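Local coordinates for regulator of nonsense transcripts 2 (Homo sapiens, PDB 4CEK), which takes part in nonsense-mediated mRNA decay, its second MIF4G domain being a helical module that probably serves as a scaffold among the factors of that pathway, at residues R174-L179 / F226-K231; E222-K227 / R262-S267; H249-C254 / A292-M297. One frame throughout, in Å; residues are numbered along the deposited sequence.

Contact 1 (R174-L179 / F226-K231); sequences RLVATL and FKMFTK
The ring of F226 carries R174 over one of its faces: R174 CA stands 4.0 Å from the ring centroid, 25° off the normal and offset toward the rim, a CH-pi contact. R174 CG lies close to the far end of the ring, 3.6 Å from F226 CZ. A177 approaches the same ring obliquely, its CB 3.8 Å from F226 CD1, while Y18 meets the ring from elsewhere, the two planes about 50° apart. R174 turns its CG to the side opposite the backbone N (chi1 -155°), and the chain runs past F226 and carries the guanidinium away to D135, in a salt bridge, and to the backbone oxygens of N16, F17 and N20. The loop then turns sharply. K227, with positive phi, closes helix 210-225 in a Schellman motif, and this reversal brings M228 back against helix 169-179 in the all-helical MIF4G fold. M228 is bent at chi2 and chi3, which lays its SD 3.8 Å from A177 CA; its CG sits 4.0 Å from A177 CB and, at longer range, meets V176 CG1, the two chains lying alongside but running opposite ways.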
loop_
_atom_site.group_PDB
_atom_site.type_symbol
_atom_site.label_atom_id
_atom_site.label_comp_id
_atom_site.label_asym_id
_atom_site.label_seq_id
_atom_site.Cartn_x
_atom_site.Cartn_y
_atom_site.Cartn_z
ATOM N N ARG A 174 3.148 5.538 -5.979
ATOM C CA ARG A 174 3.838 6.732 -6.510
ATOM C C ARG A 174 2.823 7.814 -6.940
ATOM O O ARG A 174 2.987 8.984 -6.617
ATOM C CB ARG A 174 4.755 6.392 -7.694
ATOM C CG ARG A 174 5.888 7.409 -7.871
ATOM C CD ARG A 174 6.813 7.037 -9.011
ATOM N NE ARG A 174 7.375 8.209 -9.702
ATOM C CZ ARG A 174 8.488 8.861 -9.373
ATOM N NH1 ARG A 174 9.230 8.484 -8.344
ATOM N NH2 ARG A 174 8.878 9.910 -10.091
ATOM N N LEU A 175 1.788 7.395 -7.659
ATOM C CA LEU A 175 0.677 8.264 -8.053
ATOM C C LEU A 175 0.158 9.024 -6.837
ATOM O O LEU A 175 0.189 10.252 -6.813
ATOM C CB LEU A 175 -0.468 7.432 -8.666
ATOM C CG LEU A 175 -1.608 8.208 -9.354
ATOM C CD1 LEU A 175 -1.067 9.158 -10.432
ATOM C CD2 LEU A 175 -2.573 7.211 -9.956
ATOM N N VAL A 176 -0.246 8.270 -5.799
ATOM C CA VAL A 176 -0.840 8.847 -4.612
ATOM C C VAL A 176 0.103 9.861 -3.983
ATOM O O VAL A 176 -0.312 10.956 -3.645
ATOM C CB VAL A 176 -1.241 7.767 -3.600
ATOM C CG1 VAL A 176 -1.554 8.405 -2.252
ATOM C CG2 VAL A 176 -2.426 6.954 -4.132
ATOM N N ALA A 177 1.379 9.519 -3.861
ATOM C CA ALA A 177 2.322 10.412 -3.194
ATOM C C ALA A 177 2.638 11.631 -4.059
ATOM O O ALA A 177 3.024 12.693 -3.555
ATOM C CB ALA A 177 3.593 9.667 -2.853
ATOM N N THR A 178 2.517 11.464 -5.363
ATOM C CA THR A 178 2.792 12.553 -6.300
ATOM C C THR A 178 1.628 13.580 -6.311
ATOM O O THR A 178 1.845 14.772 -6.424
ATOM C CB THR A 178 3.040 12.004 -7.718
ATOM O OG1 THR A 178 4.191 11.140 -7.704
ATOM C CG2 THR A 178 3.283 13.133 -8.677
ATOM N N LEU A 179 0.406 13.086 -6.172
ATOM C CA LEU A 179 -0.765 13.914 -6.053
ATOM C C LEU A 179 -0.898 14.621 -4.698
ATOM O O LEU A 179 -1.488 15.692 -4.611
ATOM C CB LEU A 179 -2.014 13.064 -6.329
ATOM C CG LEU A 179 -2.103 12.568 -7.779
ATOM C CD1 LEU A 179 -3.339 11.699 -8.001
ATOM C CD2 LEU A 179 -2.110 13.767 -8.711
ATOM N N PHE A 226 6.740 5.582 0.650
ATOM C CA PHE A 226 6.469 6.929 0.145
ATOM C C PHE A 226 6.078 7.962 1.240
ATOM O O PHE A 226 5.773 9.118 0.920
ATOM C CB PHE A 226 5.375 6.852 -0.933
ATOM C CG PHE A 226 5.905 6.493 -2.294
ATOM C CD1 PHE A 226 6.668 7.388 -2.991
ATOM C CD2 PHE A 226 5.634 5.273 -2.851
ATOM C CE1 PHE A 226 7.169 7.072 -4.229
ATOM C CE2 PHE A 226 6.111 4.938 -4.077
ATOM C CZ PHE A 226 6.878 5.840 -4.778
ATOM N N LYS A 227 6.081 7.530 2.505
ATOM C CA LYS A 227 5.682 8.349 3.649
ATOM C C LYS A 227 4.220 8.781 3.585
ATOM O O LYS A 227 3.890 9.805 4.152
ATOM C CB LYS A 227 6.568 9.602 3.789
ATOM C CG LYS A 227 8.063 9.333 3.706
ATOM C CD LYS A 227 8.866 10.627 3.806
ATOM C CE LYS A 227 10.338 10.402 3.436
ATOM N NZ LYS A 227 11.049 11.642 2.990
ATOM N N MET A 228 3.360 8.037 2.881
ATOM C CA MET A 228 1.915 8.262 2.968
ATOM C C MET A 228 1.343 7.616 4.225
ATOM O O MET A 228 0.418 8.128 4.785
ATOM C CB MET A 228 1.203 7.760 1.736
ATOM C CG MET A 228 1.593 8.515 0.465
ATOM S SD MET A 228 1.224 10.316 0.462
ATOM C CE MET A 228 2.767 11.068 0.986
ATOM N N PHE A 229 1.895 6.485 4.666
ATOM C CA PHE A 229 1.749 6.008 6.050
ATOM C C PHE A 229 3.006 6.434 6.749
ATOM O O PHE A 229 4.062 6.443 6.129
ATOM C CB PHE A 229 1.643 4.507 6.131
ATOM C CG PHE A 229 0.288 3.993 5.817
ATOM C CD1 PHE A 229 -0.669 3.863 6.808
ATOM C CD2 PHE A 229 -0.056 3.652 4.524
ATOM C CE1 PHE A 229 -1.932 3.381 6.514
ATOM C CE2 PHE A 229 -1.329 3.182 4.225
ATOM C CZ PHE A 229 -2.256 3.035 5.223
ATOM N N THR A 230 2.895 6.858 8.005
ATOM C CA THR A 230 4.054 7.261 8.773
ATOM C C THR A 230 4.635 5.975 9.328
ATOM O O THR A 230 3.946 4.929 9.336
ATOM C CB THR A 230 3.684 8.177 9.975
ATOM O OG1 THR A 230 2.743 7.485 10.778
ATOM C CG2 THR A 230 3.110 9.571 9.546
ATOM N N LYS A 231 5.876 6.062 9.818
ATOM C CA LYS A 231 6.596 4.919 10.416
ATOM C C LYS A 231 5.827 4.397 11.589
ATOM O O LYS A 231 5.664 3.177 11.765
ATOM C CB LYS A 231 7.994 5.342 10.847
ATOM C CG LYS A 231 8.889 5.591 9.640
ATOM C CD LYS A 231 10.134 6.424 9.940
ATOM C CE LYS A 231 10.909 6.658 8.654
ATOM N NZ LYS A 231 10.370 7.856 7.930
#

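Contact 2 (E222-K227 / R262-S267); sequences ELTKFK and RFLFRS
F263 O accepts two bonds from S267, one from OG at 2.5 Å and one from the backbone N at 3.1 Å, one from each side of the carbonyl plane. S267 OG also stands over the centre of the F263 ring, 4.0 Å above it. On the other face lies K225 of helix 210-225: its CA is 4.1 Å from the centroid and only 1° off the normal, a CH-pi contact centred on the ring. The CG of F263, opposite the backbone N (chi1 177°), carries the ring across the gap to the end of the facing helix. There the ring also meets main-chain oxygen, with F263 CE2 3.5 Å from T224 O, which already accepts the N-H of K227 in the helix-ending turn. K225 CG packs against F263 CB, but the chain bends at chi3 and takes NZ away to a 2.7 Å salt bridge with E222 OE2, met from above the carboxylate plane. Replacing F263 with an alanine would probably open a gap between K225 and S267 and strip the last turn of helix 210-225 of its aromatic cover. Between 222-227 and 262-267 there is no hydrogen bond, and cohesion comes from C-H groups and ring packing; the bond of K225 NZ to T259 O, one turn earlier on helix 247-266, adds a polar tie between the helices.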
loop_
_atom_site.group_PDB
_atom_site.type_symbol
_atom_site.label_atom_id
_atom_site.label_comp_id
_atom_site.label_asym_id
_atom_site.label_seq_id
_atom_site.Cartn_x
_atom_site.Cartn_y
_atom_site.Cartn_z
ATOM N N GLU A 222 4.126 -0.236 0.445
ATOM C CA GLU A 222 4.572 0.696 -0.627
ATOM C C GLU A 222 4.299 2.165 -0.234
ATOM O O GLU A 222 5.162 3.046 -0.328
ATOM C CB GLU A 222 3.854 0.345 -1.930
ATOM C CG GLU A 222 4.411 -0.902 -2.630
ATOM C CD GLU A 222 5.923 -0.787 -2.847
ATOM O OE1 GLU A 222 6.413 0.321 -3.148
ATOM O OE2 GLU A 222 6.653 -1.780 -2.661
ATOM N N LEU A 223 3.121 2.380 0.326
ATOM C CA LEU A 223 2.722 3.672 0.852
ATOM C C LEU A 223 3.603 4.132 1.991
ATOM O O LEU A 223 3.782 5.326 2.177
ATOM C CB LEU A 223 1.234 3.623 1.264
ATOM C CG LEU A 223 0.305 3.668 0.031
ATOM C CD1 LEU A 223 -1.095 3.249 0.360
ATOM C CD2 LEU A 223 0.321 5.070 -0.596
ATOM N N THR A 224 4.175 3.197 2.750
ATOM C CA THR A 224 5.029 3.558 3.877
ATOM C C THR A 224 6.337 4.085 3.326
ATOM O O THR A 224 6.898 5.098 3.837
ATOM C CB THR A 224 5.314 2.329 4.781
ATOM O OG1 THR A 224 4.072 1.824 5.295
ATOM C CG2 THR A 224 6.227 2.674 5.955
ATOM N N LYS A 225 6.851 3.392 2.298
ATOM C CA LYS A 225 8.111 3.819 1.662
ATOM C C LYS A 225 7.955 5.213 1.053
ATOM O O LYS A 225 8.913 5.935 0.973
ATOM C CB LYS A 225 8.638 2.783 0.621
ATOM C CG LYS A 225 9.299 1.541 1.266
ATOM C CD LYS A 225 9.748 0.440 0.274
ATOM C CE LYS A 225 8.610 -0.127 -0.556
ATOM N NZ LYS A 225 8.953 -1.385 -1.319
ATOM N N PHE A 226 6.740 5.582 0.650
ATOM C CA PHE A 226 6.469 6.929 0.145
ATOM C C PHE A 226 6.078 7.962 1.240
ATOM O O PHE A 226 5.773 9.118 0.920
ATOM C CB PHE A 226 5.375 6.852 -0.933
ATOM C CG PHE A 226 5.905 6.493 -2.294
ATOM C CD1 PHE A 226 6.668 7.388 -2.991
ATOM C CD2 PHE A 226 5.634 5.273 -2.851
ATOM C CE1 PHE A 226 7.169 7.072 -4.229
ATOM C CE2 PHE A 226 6.111 4.938 -4.077
ATOM C CZ PHE A 226 6.878 5.840 -4.778
ATOM N N LYS A 227 6.081 7.530 2.505
ATOM C CA LYS A 227 5.682 8.349 3.649
ATOM C C LYS A 227 4.220 8.781 3.585
ATOM O O LYS A 227 3.890 9.805 4.152
ATOM C CB LYS A 227 6.568 9.602 3.789
ATOM C CG LYS A 227 8.063 9.333 3.706
ATOM C CD LYS A 227 8.866 10.627 3.806
ATOM C CE LYS A 227 10.338 10.402 3.436
ATOM N NZ LYS A 227 11.049 11.642 2.990
ATOM N N ARG A 262 13.162 -2.896 5.543
ATOM C CA ARG A 262 14.476 -2.265 5.473
ATOM C C ARG A 262 14.363 -0.774 5.590
ATOM O O ARG A 262 15.190 -0.158 6.252
ATOM C CB ARG A 262 15.232 -2.633 4.202
ATOM C CG ARG A 262 15.892 -3.995 4.282
ATOM C CD ARG A 262 16.128 -4.547 2.890
ATOM N NE ARG A 262 16.915 -5.769 2.913
ATOM C CZ ARG A 262 17.326 -6.425 1.831
ATOM N NH1 ARG A 262 17.028 -5.979 0.606
ATOM N NH2 ARG A 262 18.044 -7.535 1.978
ATOM N N PHE A 263 13.351 -0.197 4.947
ATOM C CA PHE A 263 13.069 1.235 5.088
ATOM C C PHE A 263 12.913 1.593 6.554
ATOM O O PHE A 263 13.528 2.549 7.046
ATOM C CB PHE A 263 11.822 1.617 4.270
ATOM C CG PHE A 263 11.405 3.068 4.412
ATOM C CD1 PHE A 263 11.987 4.048 3.640
ATOM C CD2 PHE A 263 10.381 3.432 5.292
ATOM C CE1 PHE A 263 11.584 5.389 3.763
ATOM C CE2 PHE A 263 9.981 4.768 5.434
ATOM C CZ PHE A 263 10.578 5.748 4.669
ATOM N N LEU A 264 12.150 0.785 7.277
ATOM C CA LEU A 264 11.940 1.044 8.695
ATOM C C LEU A 264 13.179 0.828 9.527
ATOM O O LEU A 264 13.465 1.607 10.467
ATOM C CB LEU A 264 10.833 0.178 9.238
ATOM C CG LEU A 264 9.392 0.412 8.739
ATOM C CD1 LEU A 264 8.523 -0.731 9.251
ATOM C CD2 LEU A 264 8.799 1.769 9.156
ATOM N N PHE A 265 13.907 -0.250 9.224
ATOM C CA PHE A 265 15.091 -0.615 10.021
ATOM C C PHE A 265 16.210 0.401 9.757
ATOM O O PHE A 265 16.862 0.842 10.660
ATOM C CB PHE A 265 15.537 -2.064 9.722
ATOM C CG PHE A 265 16.667 -2.545 10.580
ATOM C CD1 PHE A 265 16.424 -3.084 11.816
ATOM C CD2 PHE A 265 17.970 -2.453 10.144
ATOM C CE1 PHE A 265 17.470 -3.527 12.630
ATOM C CE2 PHE A 265 19.030 -2.905 10.947
ATOM C CZ PHE A 265 18.774 -3.434 12.198
ATOM N N ARG A 266 16.385 0.811 8.519
ATOM C CA ARG A 266 17.470 1.722 8.178
ATOM C C ARG A 266 17.227 3.197 8.571
ATOM O O ARG A 266 18.163 3.929 8.880
ATOM C CB ARG A 266 17.797 1.578 6.692
ATOM C CG ARG A 266 18.399 0.218 6.404
ATOM C CD ARG A 266 18.560 -0.052 4.930
ATOM N NE ARG A 266 19.064 -1.410 4.727
ATOM C CZ ARG A 266 19.233 -2.008 3.542
ATOM N NH1 ARG A 266 18.928 -1.383 2.404
ATOM N NH2 ARG A 266 19.694 -3.254 3.505
ATOM N N SER A 267 15.972 3.620 8.577
ATOM C CA SER A 267 15.619 4.983 8.941
ATOM C C SER A 267 15.905 5.230 10.423
ATOM O O SER A 267 15.485 4.451 11.278
ATOM C CB SER A 267 14.137 5.227 8.610
ATOM O OG SER A 267 13.903 5.033 7.220
#

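Contact 3 (H249-C254 / A292-M297); sequences HIEMAC and ARYVTM
E251 OE2 accepts from two side chains of the facing helix. Y294 OH donates to it at 3.2 Å, arriving from above the carboxylate plane, and R293 NH2 adds a weak bond of 3.4 Å that is part of a salt bridge. The oxygen lies at the edge of the guanidinium, near its plane, yet the carboxylate is turned 83° from that plane. R293 NH1 in turn gives a weak bond to Y294 OH, making the hydroxyl acceptor as well as donor. Nearer the E251 backbone, E251 CG touches M297 SD at 3.7 Å, and M297 CE lies over one face of the guanidinium. I250 CG2 meets the edge of the Y294 ring, 3.7 Å from Y294 CD1. M297, its CG swung to the side opposite the backbone N (chi1 -152°), brings that carbon within 3.7 Å of C254 SG. The helix segments run nearly parallel, crossing at 21° with axes 10.4 Å apart, as alternate helices can in a helical-repeat fold. H247 stacks on Y294, V298 and A301 of helix 292-305 extend the packing on I250 and C254, and helix 210-225 meets E251 through I210.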
loop_
_atom_site.group_PDB
_atom_site.type_symbol
_atom_site.label_atom_id
_atom_site.label_comp_id
_atom_site.label_asym_id
_atom_site.label_seq_id
_atom_site.Cartn_x
_atom_site.Cartn_y
_atom_site.Cartn_z
ATOM N N HIS A 249 -1.380 -14.169 10.799
ATOM C CA HIS A 249 -0.723 -12.956 11.227
ATOM C C HIS A 249 0.770 -12.942 11.026
ATOM O O HIS A 249 1.367 -11.848 10.862
ATOM C CB HIS A 249 -1.030 -12.654 12.682
ATOM C CG HIS A 249 -2.487 -12.425 12.949
ATOM N ND1 HIS A 249 -2.971 -12.185 14.189
ATOM C CD2 HIS A 249 -3.584 -12.411 12.080
ATOM C CE1 HIS A 249 -4.309 -12.037 14.122
ATOM N NE2 HIS A 249 -4.682 -12.171 12.823
ATOM N N ILE A 250 1.384 -14.129 11.096
ATOM C CA ILE A 250 2.820 -14.314 10.899
ATOM C C ILE A 250 3.106 -14.023 9.439
ATOM O O ILE A 250 4.061 -13.296 9.160
ATOM C CB ILE A 250 3.318 -15.758 11.250
ATOM C CG1 ILE A 250 3.306 -16.043 12.765
ATOM C CG2 ILE A 250 4.742 -15.957 10.794
ATOM C CD1 ILE A 250 3.302 -17.537 13.110
ATOM N N GLU A 251 2.291 -14.540 8.508
ATOM C CA GLU A 251 2.556 -14.286 7.085
ATOM C C GLU A 251 2.357 -12.825 6.696
ATOM O O GLU A 251 3.193 -12.238 5.998
ATOM C CB GLU A 251 1.737 -15.142 6.160
ATOM C CG GLU A 251 1.585 -16.575 6.591
ATOM C CD GLU A 251 1.086 -17.469 5.470
ATOM O OE1 GLU A 251 1.543 -17.254 4.296
ATOM O OE2 GLU A 251 0.246 -18.372 5.783
ATOM N N MET A 252 1.262 -12.237 7.146
ATOM C CA MET A 252 1.013 -10.795 6.918
ATOM C C MET A 252 2.202 -9.998 7.411
ATOM O O MET A 252 2.687 -9.114 6.721
ATOM C CB MET A 252 -0.270 -10.334 7.626
ATOM C CG MET A 252 -1.560 -10.988 7.098
ATOM S SD MET A 252 -3.011 -10.523 8.092
ATOM C CE MET A 252 -2.968 -8.754 7.831
ATOM N N ALA A 253 2.682 -10.335 8.599
ATOM C CA ALA A 253 3.871 -9.695 9.178
ATOM C C ALA A 253 5.111 -9.774 8.290
ATOM O O ALA A 253 5.861 -8.788 8.183
ATOM C CB ALA A 253 4.217 -10.325 10.516
ATOM N N CYS A 254 5.348 -10.960 7.729
ATOM C CA CYS A 254 6.552 -11.262 6.962
ATOM C C CYS A 254 6.454 -10.609 5.615
ATOM O O CYS A 254 7.452 -10.054 5.120
ATOM C CB CYS A 254 6.804 -12.809 6.829
ATOM S SG CYS A 254 7.253 -13.616 8.428
ATOM N N ALA A 292 7.438 -25.700 11.972
ATOM C CA ALA A 292 8.662 -25.436 11.205
ATOM C C ALA A 292 8.520 -24.414 10.076
ATOM O O ALA A 292 9.417 -23.606 9.861
ATOM C CB ALA A 292 9.175 -26.752 10.612
ATOM N N ARG A 293 7.415 -24.472 9.345
ATOM C CA ARG A 293 7.224 -23.600 8.182
ATOM C C ARG A 293 7.234 -22.107 8.570
ATOM O O ARG A 293 7.725 -21.259 7.835
ATOM C CB ARG A 293 5.940 -23.983 7.425
ATOM C CG ARG A 293 5.608 -23.010 6.300
ATOM C CD ARG A 293 4.569 -23.526 5.298
ATOM N NE ARG A 293 3.852 -22.397 4.673
ATOM C CZ ARG A 293 2.745 -21.819 5.160
ATOM N NH1 ARG A 293 2.174 -22.259 6.287
ATOM N NH2 ARG A 293 2.205 -20.788 4.516
ATOM N N TYR A 294 6.714 -21.797 9.744
ATOM C CA TYR A 294 6.599 -20.417 10.169
ATOM C C TYR A 294 7.836 -20.004 10.926
ATOM O O TYR A 294 8.170 -18.825 10.984
ATOM C CB TYR A 294 5.344 -20.223 11.036
ATOM C CG TYR A 294 4.056 -20.328 10.262
ATOM C CD1 TYR A 294 3.499 -19.218 9.667
ATOM C CD2 TYR A 294 3.413 -21.537 10.103
ATOM C CE1 TYR A 294 2.324 -19.292 8.945
ATOM C CE2 TYR A 294 2.244 -21.632 9.366
ATOM C CZ TYR A 294 1.692 -20.491 8.806
ATOM O OH TYR A 294 0.513 -20.555 8.085
ATOM N N VAL A 295 8.540 -20.972 11.506
ATOM C CA VAL A 295 9.820 -20.679 12.131
ATOM C C VAL A 295 10.779 -20.140 11.047
ATOM O O VAL A 295 11.432 -19.103 11.216
ATOM C CB VAL A 295 10.372 -21.927 12.890
ATOM C CG1 VAL A 295 11.757 -21.640 13.477
ATOM C CG2 VAL A 295 9.399 -22.316 14.009
ATOM N N THR A 296 10.769 -20.811 9.907
ATOM C CA THR A 296 11.637 -20.481 8.784
ATOM C C THR A 296 11.217 -19.145 8.117
ATOM O O THR A 296 12.077 -18.268 7.845
ATOM C CB THR A 296 11.589 -21.660 7.774
ATOM O OG1 THR A 296 12.084 -22.854 8.418
ATOM C CG2 THR A 296 12.344 -21.346 6.534
ATOM N N MET A 297 9.905 -18.977 7.891
ATOM C CA MET A 297 9.327 -17.659 7.476
ATOM C C MET A 297 9.788 -16.471 8.331
ATOM O O MET A 297 10.347 -15.520 7.819
ATOM C CB MET A 297 7.799 -17.716 7.480
ATOM C CG MET A 297 7.103 -16.768 6.499
ATOM S SD MET A 297 5.293 -16.925 6.576
ATOM C CE MET A 297 5.047 -18.508 5.754
#

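Overall arrangement
Contacts 1 and 2 adjoin, their centres 10 Å apart: both use F226 and K227, where helix 210-225 ends and the chain turns toward helix 231-243. M228 N lies 2.8 Å from L223 O, a probable hydrogen bond, and K231 of contact 1 packs on S267 of contact 2. Helix 210-225 therefore has one side of its end turned to helix 169-179 and another to helix 247-266. Contact 3 is removed from both, its centre 27 Å from that of contact 1 and 21 Å from that of contact 2, but helix 247-266 carries segments of contacts 2 and 3. Together the three join helices 169-179, 210-225, 247-266 and 292-305 of the MIF4G array, contacts 2 and 3 overlapping along the chain.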